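Local structure of hemin degrading factor (Pseudomonas aeruginosa, 4MF9) at residues A[344-347]-A[348-352]. The protein binds heme, serving in heme trafficking, and probably degrades it as well. Sequence-based numbering, arbitrary orientation.
Sequences EPER and DDWRE
Extended backbone through Glu346 and Arg347 turns into helix 348-355, with Arg347 at the N-cap position and its O accepting the first-turn bond from Arg351 N at 3.2 Å. The Glu346 side chain reaches forward to the first helical turn. With chi1 at 79°, CG is tucked between the N and C branches of its own backbone, and the rest of the chain runs out straight to deliver the carboxylate to Arg351. Arg351 bends at chi3 and grips one oxygen side-on: NE lies 2.9 Å and NH2 3.1 Å from Glu346 OE2. That oxygen is in the guanidinium plane, although the two planar groups stand 69° apart. NE takes the anti lone pair of OE2 in the straighter bond (162°). Thr321 OG1 also bonds OE2, and Thr321 O receives Trp350 NE1, so the helix start is tied to strand 320-326 of the second HemS/ChuX domain, close to heme-binding Arg340. Glu346 OE1 meets the indole edge, 3.3 Å from Trp350 CD1. On another side of the helix, Arg347 NH2 donates to the syn lone pair of Asp349 OD1 (2.8 Å) in a salt bridge, the oxygen lying out of the guanidinium plane. A water donates to Glu346 O and, weakly, to Asp348 OD2.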
ATOM      1  N   GLU A 344       2.598  -8.898  23.112  1.00 40.83           N
ATOM      2  CA  GLU A 344       3.999  -9.086  23.259  1.00 40.16           C
ATOM      3  C   GLU A 344       4.696  -7.739  23.051  1.00 37.54           C
ATOM      4  O   GLU A 344       4.239  -6.898  22.311  1.00 38.06           O
ATOM      5  CB  GLU A 344       4.549 -10.125  22.296  1.00 40.80           C
ATOM      6  CG  GLU A 344       3.582 -11.138  21.735  1.00 40.76           C
ATOM      7  CD  GLU A 344       4.313 -12.087  20.834  1.00 47.44           C
ATOM      8  OE1 GLU A 344       4.995 -11.656  19.911  1.00 44.47           O
ATOM      9  OE2 GLU A 344       4.285 -13.272  21.108  1.00 56.72           O
ATOM     10  N   PRO A 345       5.786  -7.566  23.746  1.00 38.57           N
ATOM     11  CA  PRO A 345       6.676  -6.434  23.546  1.00 38.02           C
ATOM     12  C   PRO A 345       7.492  -6.682  22.295  1.00 34.47           C
ATOM     13  O   PRO A 345       7.524  -7.810  21.861  1.00 35.55           O
ATOM     14  CB  PRO A 345       7.578  -6.521  24.762  1.00 33.86           C
ATOM     15  CG  PRO A 345       7.629  -7.950  25.045  1.00 33.80           C
ATOM     16  CD  PRO A 345       6.243  -8.410  24.849  1.00 33.52           C
ATOM     17  N   GLU A 346       8.167  -5.701  21.747  1.00 30.67           N
ATOM     18  CA  GLU A 346       8.944  -5.930  20.566  1.00 27.47           C
ATOM     19  C   GLU A 346      10.149  -6.756  20.925  1.00 30.65           C
ATOM     20  O   GLU A 346      10.487  -6.851  22.067  1.00 33.06           O
ATOM     21  CB  GLU A 346       9.284  -4.622  19.827  1.00 25.85           C
ATOM     22  CG  GLU A 346      10.428  -3.781  20.388  1.00 24.31           C
ATOM     23  CD  GLU A 346      10.636  -2.460  19.677  1.00 23.53           C
ATOM     24  OE1 GLU A 346      10.081  -2.250  18.622  1.00 13.87           O
ATOM     25  OE2 GLU A 346      11.350  -1.604  20.198  1.00 20.86           O
ATOM     26  N   ARG A 347      10.768  -7.388  19.948  1.00 24.43           N
ATOM     27  CA  ARG A 347      11.893  -8.262  20.189  1.00 27.21           C
ATOM     28  C   ARG A 347      13.197  -7.493  20.302  1.00 28.27           C
ATOM     29  O   ARG A 347      13.336  -6.474  19.716  1.00 25.90           O
ATOM     30  CB  ARG A 347      11.971  -9.379  19.153  1.00 25.94           C
ATOM     31  CG  ARG A 347      10.620  -9.921  18.799  1.00 30.82           C
ATOM     32  CD  ARG A 347      10.587 -11.133  17.920  1.00 31.64           C
ATOM     33  NE  ARG A 347      11.793 -11.426  17.176  1.00 32.57           N
ATOM     34  CZ  ARG A 347      12.149 -12.642  16.808  1.00 30.57           C
ATOM     35  NH1 ARG A 347      11.369 -13.679  17.041  1.00 39.18           N
ATOM     36  NH2 ARG A 347      13.262 -12.812  16.190  1.00 29.87           N
ATOM     37  N   ASP A 348      14.125  -7.975  21.091  1.00 25.81           N
ATOM     38  CA  ASP A 348      15.364  -7.279  21.305  1.00 23.78           C
ATOM     39  C   ASP A 348      16.192  -7.184  20.054  1.00 26.61           C
ATOM     40  O   ASP A 348      16.829  -6.223  19.836  1.00 25.54           O
ATOM     41  CB  ASP A 348      16.180  -7.954  22.430  1.00 22.67           C
ATOM     42  CG  ASP A 348      15.405  -8.127  23.732  1.00 35.16           C
ATOM     43  OD1 ASP A 348      15.631  -9.066  24.497  1.00 42.56           O
ATOM     44  OD2 ASP A 348      14.556  -7.332  24.030  1.00 39.70           O
ATOM     45  N   ASP A 349      16.160  -8.203  19.237  1.00 25.44           N
ATOM     46  CA  ASP A 349      16.961  -8.221  18.049  1.00 29.63           C
ATOM     47  C   ASP A 349      16.538  -7.121  17.083  1.00 24.61           C
ATOM     48  O   ASP A 349      17.332  -6.453  16.487  1.00 23.03           O
ATOM     49  CB  ASP A 349      17.069  -9.657  17.416  1.00 32.47           C
ATOM     50  CG  ASP A 349      15.727 -10.252  17.002  1.00 33.23           C
ATOM     51  OD1 ASP A 349      15.661 -11.463  16.716  1.00 32.79           O
ATOM     52  OD2 ASP A 349      14.736  -9.532  16.996  1.00 30.70           O
ATOM     53  N   TRP A 350      15.252  -6.919  17.002  1.00 23.79           N
ATOM     54  CA  TRP A 350      14.737  -5.828  16.186  1.00 23.39           C
ATOM     55  C   TRP A 350      15.190  -4.472  16.727  1.00 20.11           C
ATOM     56  O   TRP A 350      15.769  -3.662  15.990  1.00 19.43           O
ATOM     57  CB  TRP A 350      13.211  -5.857  16.083  1.00 17.31           C
ATOM     58  CG  TRP A 350      12.680  -4.549  15.566  1.00 16.89           C
ATOM     59  CD1 TRP A 350      11.953  -3.612  16.258  1.00 18.00           C
ATOM     60  CD2 TRP A 350      12.877  -4.013  14.254  1.00 16.57           C
ATOM     61  NE1 TRP A 350      11.676  -2.536  15.442  1.00 16.65           N
ATOM     62  CE2 TRP A 350      12.232  -2.763  14.208  1.00 16.99           C
ATOM     63  CE3 TRP A 350      13.529  -4.477  13.110  1.00 16.60           C
ATOM     64  CZ2 TRP A 350      12.227  -1.975  13.059  1.00 16.34           C
ATOM     65  CZ3 TRP A 350      13.523  -3.699  11.985  1.00 14.08           C
ATOM     66  CH2 TRP A 350      12.880  -2.463  11.963  1.00 14.39           C
ATOM     67  N   ARG A 351      15.003  -4.270  18.018  1.00 18.79           N
ATOM     68  CA  ARG A 351      15.294  -2.999  18.603  1.00 19.77           C
ATOM     69  C   ARG A 351      16.751  -2.690  18.479  1.00 15.99           C
ATOM     70  O   ARG A 351      17.089  -1.650  18.175  1.00 15.32           O
ATOM     71  CB  ARG A 351      14.770  -2.914  20.033  1.00 23.28           C
ATOM     72  CG  ARG A 351      15.245  -1.675  20.776  1.00 22.33           C
ATOM     73  CD  ARG A 351      14.704  -1.537  22.195  1.00 21.76           C
ATOM     74  NE  ARG A 351      13.273  -1.544  22.302  1.00 22.80           N
ATOM     75  CZ  ARG A 351      12.565  -1.462  23.408  1.00 26.68           C
ATOM     76  NH1 ARG A 351      13.137  -1.318  24.584  1.00 22.09           N
ATOM     77  NH2 ARG A 351      11.266  -1.513  23.328  1.00 22.69           N
ATOM     78  N   GLU A 352      17.597  -3.666  18.669  1.00 21.13           N
ATOM     79  CA  GLU A 352      18.996  -3.499  18.491  1.00 20.67           C
ATOM     80  C   GLU A 352      19.365  -3.117  17.063  1.00 20.85           C
ATOM     81  O   GLU A 352      20.133  -2.250  16.872  1.00 20.19           O
ATOM     82  CB  GLU A 352      19.739  -4.755  18.918  1.00 27.81           C
ATOM     83  CG  GLU A 352      21.206  -4.710  18.547  1.00 27.67           C
ATOM     84  CD  GLU A 352      21.943  -5.977  18.856  1.00 37.88           C
ATOM     85  OE1 GLU A 352      23.123  -5.887  19.144  1.00 39.28           O
ATOM     86  OE2 GLU A 352      21.342  -7.058  18.801  1.00 43.93           O
TER
HETATM   87  O   HOH W   1      11.764  -5.261  24.428  1.00 28.20           O